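Local coordinates for protein thioredoxin peroxidase 2 (Plasmodium falciparum, PDB 2C0D) that probably reduces hydrogen peroxide and organic hydroperoxides to water and alcohols, as a mitochondrial thioredoxin-dependent peroxiredoxin of the 2-Cys type, at residues L105-K108 against N109-I112; D180-I183 against H184-S188; N80-I83 against K84-E87; S51-I54 against G55-C59. All blocks are in the same frame, centred on the assembly; numbering follows the deposited sequence.

Contact 1. Residues L105-K108 against N109-I112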
# COMPACT_ATOMS: atom_id res chain seq x y z
N LEU B 105 5.71 18.67 19.61
CA LEU B 105 5.08 19.16 20.85
C LEU B 105 4.15 20.34 20.50
O LEU B 105 3.03 20.41 21.00
CB LEU B 105 6.15 19.59 21.86
CG LEU B 105 5.54 20.17 23.15
CD1 LEU B 105 4.59 19.15 23.83
CD2 LEU B 105 6.74 20.62 24.03
N ALA B 106 4.62 21.27 19.68
CA ALA B 106 3.80 22.42 19.25
C ALA B 106 2.51 21.97 18.54
O ALA B 106 1.44 22.54 18.76
CB ALA B 106 4.62 23.31 18.33
N TRP B 107 2.61 20.91 17.74
CA TRP B 107 1.43 20.39 17.01
C TRP B 107 0.42 19.78 18.00
O TRP B 107 -0.82 19.95 17.86
CB TRP B 107 1.88 19.35 16.00
CG TRP B 107 0.92 19.18 14.83
CD1 TRP B 107 0.01 20.08 14.33
CD2 TRP B 107 0.88 18.04 13.98
NE1 TRP B 107 -0.61 19.55 13.20
CE2 TRP B 107 -0.09 18.30 12.98
CE3 TRP B 107 1.55 16.82 13.98
CZ2 TRP B 107 -0.41 17.36 11.98
CZ3 TRP B 107 1.21 15.85 12.96
CH2 TRP B 107 0.25 16.16 11.99
N LYS B 108 0.92 19.09 19.02
CA LYS B 108 0.08 18.49 20.06
C LYS B 108 -0.60 19.56 20.91
O LYS B 108 -1.77 19.42 21.29
CB LYS B 108 0.87 17.57 20.97
CG LYS B 108 1.32 16.29 20.23
CD LYS B 108 2.14 15.34 21.12
CE LYS B 108 1.25 14.60 22.08
NZ LYS B 108 2.07 13.74 23.03
N ASN B 109 0.14 20.61 21.20
CA ASN B 109 -0.40 21.70 22.03
C ASN B 109 -1.39 22.64 21.32
O ASN B 109 -2.19 23.32 21.98
CB ASN B 109 0.77 22.46 22.66
CG ASN B 109 0.30 23.45 23.72
OD1 ASN B 109 -0.38 23.08 24.69
ND2 ASN B 109 0.59 24.71 23.50
N MET B 110 -1.38 22.64 19.99
CA MET B 110 -2.17 23.56 19.17
C MET B 110 -3.64 23.15 19.23
O MET B 110 -3.94 21.97 19.12
CB MET B 110 -1.66 23.46 17.72
CG MET B 110 -2.19 24.47 16.74
SD MET B 110 -1.42 24.11 15.13
CE MET B 110 0.30 24.41 15.50
N PRO B 111 -4.56 24.13 19.36
CA PRO B 111 -6.00 23.79 19.35
C PRO B 111 -6.36 23.10 18.04
O PRO B 111 -5.87 23.49 16.99
CB PRO B 111 -6.70 25.17 19.38
CG PRO B 111 -5.70 26.08 20.03
CD PRO B 111 -4.34 25.58 19.54
N ILE B 112 -7.22 22.09 18.12
CA ILE B 112 -7.76 21.41 16.93
C ILE B 112 -8.35 22.40 15.94
O ILE B 112 -8.14 22.27 14.75
CB ILE B 112 -8.85 20.40 17.35
CG1 ILE B 112 -8.31 19.46 18.43
CG2 ILE B 112 -9.42 19.64 16.12
CD1 ILE B 112 -7.41 18.34 17.93
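Met110 folds back against the turn that carries Ala106 and Trp107, meeting backbone oxygens near its root and the edge of an indole further out. Its CB sits 3.4 Å from Ala106 O. From there the chain runs straight: CG is anti to the backbone N (chi1 -171°) and SD is anti to CA (chi2 180°), which carries the sulfur alongside the indole. SD lies close to the ring plane at the five-membered edge, 4.4 Å from Trp107 CD1, in an edge-on Met-aromatic contact. The bend at chi3 (-63°) then swings CE back, and the methyl ends 3.9 Å from Ala106 O. All this happens at the C-terminal end of helix 101-109, where Met110 is the first residue to leave helical geometry. The last sound helical bond here runs from Asn109 N to Leu105 O, 2.9 Å; Met110 N makes only weak bonds, to Ala106 O at 3.1 Å and to Trp107 O at 3.5 Å. Asn109 CB rests 3.5 Å from Leu105 O, while its amide projects outward from the helix. The indole itself is buried: it packs on Leu66, Val71, Pro73 and Ile76, meets the ring of Tyr64, and makes a weak bond through NE1 to Gly115 O. The Trp107 side chain lies about 6 Å from that of Cys72, the predicted peroxidatic cysteine.

Contact 2. Residues D180-I183 against H184-S188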
# COMPACT_ATOMS: atom_id res chain seq x y z
N ASP B 180 -5.54 -6.92 11.04
CA ASP B 180 -6.29 -8.13 11.33
C ASP B 180 -5.89 -9.31 10.43
O ASP B 180 -5.70 -10.45 10.91
CB ASP B 180 -7.79 -7.89 11.18
CG ASP B 180 -8.40 -7.27 12.44
OD1 ASP B 180 -7.71 -7.25 13.48
OD2 ASP B 180 -9.56 -6.79 12.35
N SER B 181 -5.77 -9.04 9.13
CA SER B 181 -5.37 -10.09 8.17
C SER B 181 -3.97 -10.62 8.44
O SER B 181 -3.73 -11.83 8.33
CB SER B 181 -5.47 -9.58 6.74
OG SER B 181 -6.81 -9.26 6.42
N ILE B 182 -3.04 -9.73 8.80
CA ILE B 182 -1.67 -10.14 9.11
C ILE B 182 -1.63 -11.00 10.37
O ILE B 182 -0.97 -12.05 10.40
CB ILE B 182 -0.74 -8.91 9.24
CG1 ILE B 182 -0.61 -8.22 7.87
CG2 ILE B 182 0.66 -9.34 9.87
CD1 ILE B 182 -0.07 -6.75 7.93
N ILE B 183 -2.37 -10.58 11.40
CA ILE B 183 -2.48 -11.38 12.62
C ILE B 183 -3.04 -12.78 12.31
O ILE B 183 -2.54 -13.80 12.82
CB ILE B 183 -3.25 -10.62 13.72
CG1 ILE B 183 -2.41 -9.43 14.17
CG2 ILE B 183 -3.60 -11.56 14.91
CD1 ILE B 183 -3.22 -8.42 15.08
N HIS B 184 -4.06 -12.83 11.47
CA HIS B 184 -4.64 -14.12 11.04
C HIS B 184 -3.62 -15.05 10.39
O HIS B 184 -3.59 -16.27 10.71
CB HIS B 184 -5.87 -13.93 10.15
CG HIS B 184 -6.47 -15.24 9.73
ND1 HIS B 184 -7.01 -16.12 10.63
CD2 HIS B 184 -6.53 -15.85 8.52
CE1 HIS B 184 -7.42 -17.20 9.99
NE2 HIS B 184 -7.12 -17.07 8.71
N VAL B 185 -2.81 -14.51 9.47
CA VAL B 185 -1.74 -15.29 8.84
C VAL B 185 -0.80 -15.83 9.92
O VAL B 185 -0.42 -17.00 9.89
CB VAL B 185 -0.92 -14.41 7.83
CG1 VAL B 185 0.35 -15.14 7.35
CG2 VAL B 185 -1.80 -14.07 6.65
N ASP B 186 -0.45 -14.96 10.88
CA ASP B 186 0.51 -15.35 11.91
C ASP B 186 -0.02 -16.47 12.81
O ASP B 186 0.75 -17.31 13.29
CB ASP B 186 0.89 -14.14 12.76
CG ASP B 186 1.82 -13.19 12.02
OD1 ASP B 186 2.27 -13.55 10.90
OD2 ASP B 186 2.10 -12.10 12.56
N THR B 187 -1.33 -16.50 13.01
CA THR B 187 -1.91 -17.49 13.93
C THR B 187 -2.37 -18.77 13.23
O THR B 187 -2.35 -19.84 13.83
CB THR B 187 -3.01 -16.87 14.83
OG1 THR B 187 -4.09 -16.38 14.04
CG2 THR B 187 -2.45 -15.69 15.61
N SER B 188 -2.72 -18.67 11.95
CA SER B 188 -3.31 -19.83 11.22
C SER B 188 -2.44 -20.39 10.08
O SER B 188 -2.65 -21.53 9.63
CB SER B 188 -4.66 -19.43 10.65
OG SER B 188 -4.49 -18.55 9.55
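The last turns of helix 172-188 join Asp180-Ile183 to His184-Ser188 through regular i to i+4 bonds. His184 N reaches Asp180 O at 2.9 Å, Val185 N reaches Ser181 O, Asp186 N reaches Ile182 O at 3.0 Å, and Thr187 N reaches Ile183 O less straightly, with an angle of 137° at the hydrogen. On one side of the helix Ile182 and Asp186 lie alongside each other, directed alike, with Ile182 CG2 4.1 Å from Asp186 OD2. That carboxylate is held from outside the turn: OD1 makes a salt bridge to Arg159 and OD2 probably bonds to the hydroxyl of Tyr58, on which Ile182 and Ile183 also pack, so this end of the helix is tied to strands 158-164 and 58-63 of the peroxiredoxin sheet. One residue further round the helix, the methyls of Ile183 and Thr187 approach, CG2 to CG2, at 4.3 Å. Thr187 OG1, placed between the backbone N and carbonyl carbon (chi1 62°), comes to 3.2 Å from Ile183 O, but the hydroxyl proton could instead go to another acceptor, so this bond is not settled. Ser188 finishes the helix by turning its hydroxyl back: OG gives a 2.7 Å bond to His184 O, approaching from above the carbonyl plane, while Ser188 N bonds to the same oxygen. The same OG also stands above one face of the His184 ring, displaced toward its rim; the ring's NE2 bonds to Glu190 OE2. Ser181, Ile182 and Val185 pack on Ile168 of the second subunit.

Contact 3. Residues N80-I83 against K84-E87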
# COMPACT_ATOMS: atom_id res chain seq x y z
N ASN B 80 -5.78 8.50 16.50
CA ASN B 80 -5.82 8.61 17.95
C ASN B 80 -7.16 8.20 18.56
O ASN B 80 -7.21 7.55 19.60
CB ASN B 80 -5.47 10.03 18.41
CG ASN B 80 -5.26 10.10 19.93
OD1 ASN B 80 -4.44 9.37 20.47
ND2 ASN B 80 -6.04 10.93 20.60
N LYS B 81 -8.25 8.57 17.88
CA LYS B 81 -9.60 8.15 18.30
C LYS B 81 -9.69 6.62 18.46
O LYS B 81 -10.34 6.13 19.40
CB LYS B 81 -10.65 8.61 17.28
CG LYS B 81 -11.04 10.07 17.42
CD LYS B 81 -12.22 10.42 16.49
N HIS B 82 -9.01 5.91 17.54
CA HIS B 82 -9.00 4.44 17.54
C HIS B 82 -7.77 3.80 18.17
O HIS B 82 -7.45 2.61 17.92
CB HIS B 82 -9.17 3.95 16.08
CG HIS B 82 -10.52 4.22 15.52
ND1 HIS B 82 -10.88 5.44 14.98
CD2 HIS B 82 -11.61 3.43 15.43
CE1 HIS B 82 -12.14 5.38 14.57
NE2 HIS B 82 -12.60 4.17 14.83
N ILE B 83 -7.05 4.56 19.02
CA ILE B 83 -5.78 4.06 19.53
C ILE B 83 -5.96 2.76 20.31
O ILE B 83 -5.10 1.87 20.25
CB ILE B 83 -5.01 5.14 20.36
CG1 ILE B 83 -3.55 4.69 20.61
CG2 ILE B 83 -5.75 5.44 21.70
CD1 ILE B 83 -2.73 4.54 19.32
N LYS B 84 -7.08 2.62 21.04
CA LYS B 84 -7.27 1.39 21.82
C LYS B 84 -7.46 0.15 20.93
O LYS B 84 -7.15 -0.96 21.37
CB LYS B 84 -8.41 1.56 22.86
CG LYS B 84 -8.14 2.71 23.86
CD LYS B 84 -6.90 2.48 24.69
CE LYS B 84 -6.46 3.76 25.40
NZ LYS B 84 -5.43 3.45 26.43
N ASP B 85 -7.96 0.34 19.71
CA ASP B 85 -8.02 -0.77 18.73
C ASP B 85 -6.61 -1.27 18.34
O ASP B 85 -6.38 -2.49 18.21
CB ASP B 85 -8.78 -0.35 17.50
CG ASP B 85 -10.26 -0.10 17.79
OD1 ASP B 85 -10.90 -0.98 18.42
OD2 ASP B 85 -10.77 0.97 17.42
N PHE B 86 -5.67 -0.34 18.18
CA PHE B 86 -4.26 -0.76 18.01
C PHE B 86 -3.74 -1.48 19.24
O PHE B 86 -3.12 -2.54 19.11
CB PHE B 86 -3.33 0.43 17.65
CG PHE B 86 -3.61 1.02 16.29
CD1 PHE B 86 -2.89 0.58 15.17
CD2 PHE B 86 -4.56 2.01 16.11
CE1 PHE B 86 -3.14 1.12 13.89
CE2 PHE B 86 -4.81 2.57 14.80
CZ PHE B 86 -4.10 2.09 13.69
N GLU B 87 -4.00 -0.93 20.43
CA GLU B 87 -3.60 -1.58 21.66
C GLU B 87 -4.17 -3.00 21.82
O GLU B 87 -3.44 -3.94 22.20
CB GLU B 87 -3.97 -0.71 22.86
CG GLU B 87 -3.13 0.58 22.91
CD GLU B 87 -3.34 1.35 24.19
OE1 GLU B 87 -3.64 0.71 25.22
OE2 GLU B 87 -3.19 2.60 24.16
O HOH W 1 -9.52 4.20 21.21
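Ile83 O takes the backbone N of Glu87 at 3.0 Å, nearly straight (166° at the hydrogen) and in the carbonyl plane, the first regular bond of helix 83-88. A water bridges the break before this helix, donating to Lys81 O and accepting from Lys84 N. His82 holds the N-cap position, just after helix 73-81 ends; its O receives weak bonds from Asp85 N at 2.9 Å and Phe86 N at 3.5 Å. On the outer side Lys84 NZ and Glu87 OE2 form a loose salt bridge of 3.3 Å. His82 and Asp85 project in one direction, each with CG anti to its carbonyl carbon (chi1 -69° and -67°). This brings Asp85 OD2 to the imidazole edge, near the ring plane and 3.3 Å from His82 CD2. Inward, Phe86 turns its ring edge to His82 O, with CD2 3.5 Å away, and its CB meets Ile83 CD1 at 4.5 Å. The Phe86 ring packs on Val172 and Ile179 of helix 172-188, and Ile83 on Leu93. With His82 ND1 bonded to Glu78 O and His82 NE2 4.5 Å from Asp85 OD2, the carboxylate would be expected to favour a protonated imidazole.

Contact 4. Residues S51-I54 against G55-C59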
# COMPACT_ATOMS: atom_id res chain seq x y z
N SER B 51 14.00 -2.08 17.31
CA SER B 51 14.33 -3.44 17.72
C SER B 51 13.81 -3.78 19.09
O SER B 51 13.66 -4.95 19.41
CB SER B 51 15.83 -3.74 17.61
OG SER B 51 16.56 -2.99 18.54
N SER B 52 13.45 -2.76 19.88
CA SER B 52 12.87 -3.02 21.20
C SER B 52 11.52 -3.74 21.17
O SER B 52 11.12 -4.34 22.16
CB SER B 52 12.76 -1.75 22.05
OG SER B 52 11.75 -0.88 21.59
N PHE B 53 10.82 -3.67 20.03
CA PHE B 53 9.49 -4.27 19.93
C PHE B 53 9.55 -5.73 19.46
O PHE B 53 8.55 -6.45 19.50
CB PHE B 53 8.60 -3.41 19.02
CG PHE B 53 8.44 -2.00 19.52
CD1 PHE B 53 7.62 -1.73 20.62
CD2 PHE B 53 9.13 -0.94 18.93
CE1 PHE B 53 7.46 -0.44 21.13
CE2 PHE B 53 8.97 0.40 19.42
CZ PHE B 53 8.12 0.64 20.53
N ILE B 54 10.73 -6.17 19.04
CA ILE B 54 10.89 -7.55 18.55
C ILE B 54 10.51 -8.54 19.62
O ILE B 54 10.93 -8.42 20.78
CB ILE B 54 12.35 -7.84 18.11
CG1 ILE B 54 12.69 -7.06 16.85
CG2 ILE B 54 12.58 -9.38 17.89
CD1 ILE B 54 11.92 -7.49 15.68
N GLY B 55 9.74 -9.54 19.21
CA GLY B 55 9.25 -10.57 20.09
C GLY B 55 8.23 -10.04 21.07
O GLY B 55 7.78 -10.80 21.94
N GLN B 56 7.86 -8.77 20.95
CA GLN B 56 6.91 -8.17 21.88
C GLN B 56 5.61 -7.68 21.25
O GLN B 56 4.51 -7.99 21.74
CB GLN B 56 7.57 -6.98 22.60
CG GLN B 56 8.80 -7.36 23.41
CD GLN B 56 8.47 -8.38 24.49
OE1 GLN B 56 7.40 -8.32 25.11
NE2 GLN B 56 9.39 -9.32 24.71
N LYS B 57 5.74 -6.88 20.18
CA LYS B 57 4.62 -6.14 19.61
C LYS B 57 4.81 -6.00 18.09
O LYS B 57 5.95 -5.97 17.60
CB LYS B 57 4.60 -4.70 20.16
CG LYS B 57 4.56 -4.58 21.68
CD LYS B 57 4.37 -3.15 22.06
CE LYS B 57 2.95 -2.77 21.85
NZ LYS B 57 2.68 -1.63 22.74
N TYR B 58 3.69 -5.91 17.38
CA TYR B 58 3.68 -5.43 15.99
C TYR B 58 3.91 -3.93 16.04
O TYR B 58 3.66 -3.31 17.08
CB TYR B 58 2.32 -5.67 15.35
CG TYR B 58 1.99 -7.13 15.13
CD1 TYR B 58 2.29 -7.75 13.92
CD2 TYR B 58 1.37 -7.87 16.14
CE1 TYR B 58 1.99 -9.10 13.73
CE2 TYR B 58 1.07 -9.23 15.95
CZ TYR B 58 1.39 -9.83 14.75
OH TYR B 58 1.08 -11.16 14.56
N CYS B 59 4.40 -3.35 14.94
CA CYS B 59 4.49 -1.88 14.83
C CYS B 59 3.75 -1.41 13.60
O CYS B 59 3.76 -2.10 12.57
CB CYS B 59 5.93 -1.44 14.69
SG CYS B 59 6.88 -1.75 16.19
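Phe53's ring lies between Ser52 OG on one side of its plane and Cys59 SG with Lys57 CD on the other. The hydroxyl of Ser52, bonded to Asp49 O, stands 3.7 Å above that face, shifted toward the rim. Across the contact the thiol comes in obliquely, 39° off the ring normal: Cys59 SG is 4.2 Å from the ring centroid and 3.6 Å from Phe53 CD2, a sulfur-aromatic contact. The aliphatic arm of Lys57 passes the other ortho carbon, across CG, also obliquely, with CD 3.8 Å from Phe53 CD1. Its bend at chi3 (77°) carries the amine onward to a salt bridge with Glu92. The backbone here makes a type II beta turn, Phe53 to Gln56, with Ile54 extended and Gly55 at positive phi, and delivers the chain into strand 58-63, which lies within the sheet beside strands 91-97 and 144-152. Two amides grip Phe53 O: Lys57 N at 2.9 Å in the carbonyl plane, and Gln56 N at 2.8 Å from well above it. Gln56 CB also rests 3.3 Å from Phe53 O, and its CG lies 3.5 Å from Ile54 O before the amide turns outward. Further along, Cys59 is buried, its backbone paired with Ile152 and its side chain on Leu50, while the backbone of Tyr58 bonds to Asn90 and Glu92.

How the contacts relate
Contacts 2 and 4 touch directly: Tyr58, in the strand that leaves the turn of contact 4, has Ile183 CG1 over its ring, 3.9 Å from Tyr58 CZ, and Ile182 near CE1, and its hydroxyl probably bonds to Asp186. Contact 3 touches neither of these, its nearest atoms lying about 7 Å from contact 2 and about 6 Å from contact 4, but it packs on an earlier part of the same helix 172-188. Contact 1 lies about 8 Å from contact 3 at the nearest atoms, but its centre is 36 Å from that of contact 2, on the opposite side of the chain's centre. It is the one beside the predicted active-site Cys72; the other three lie away from it.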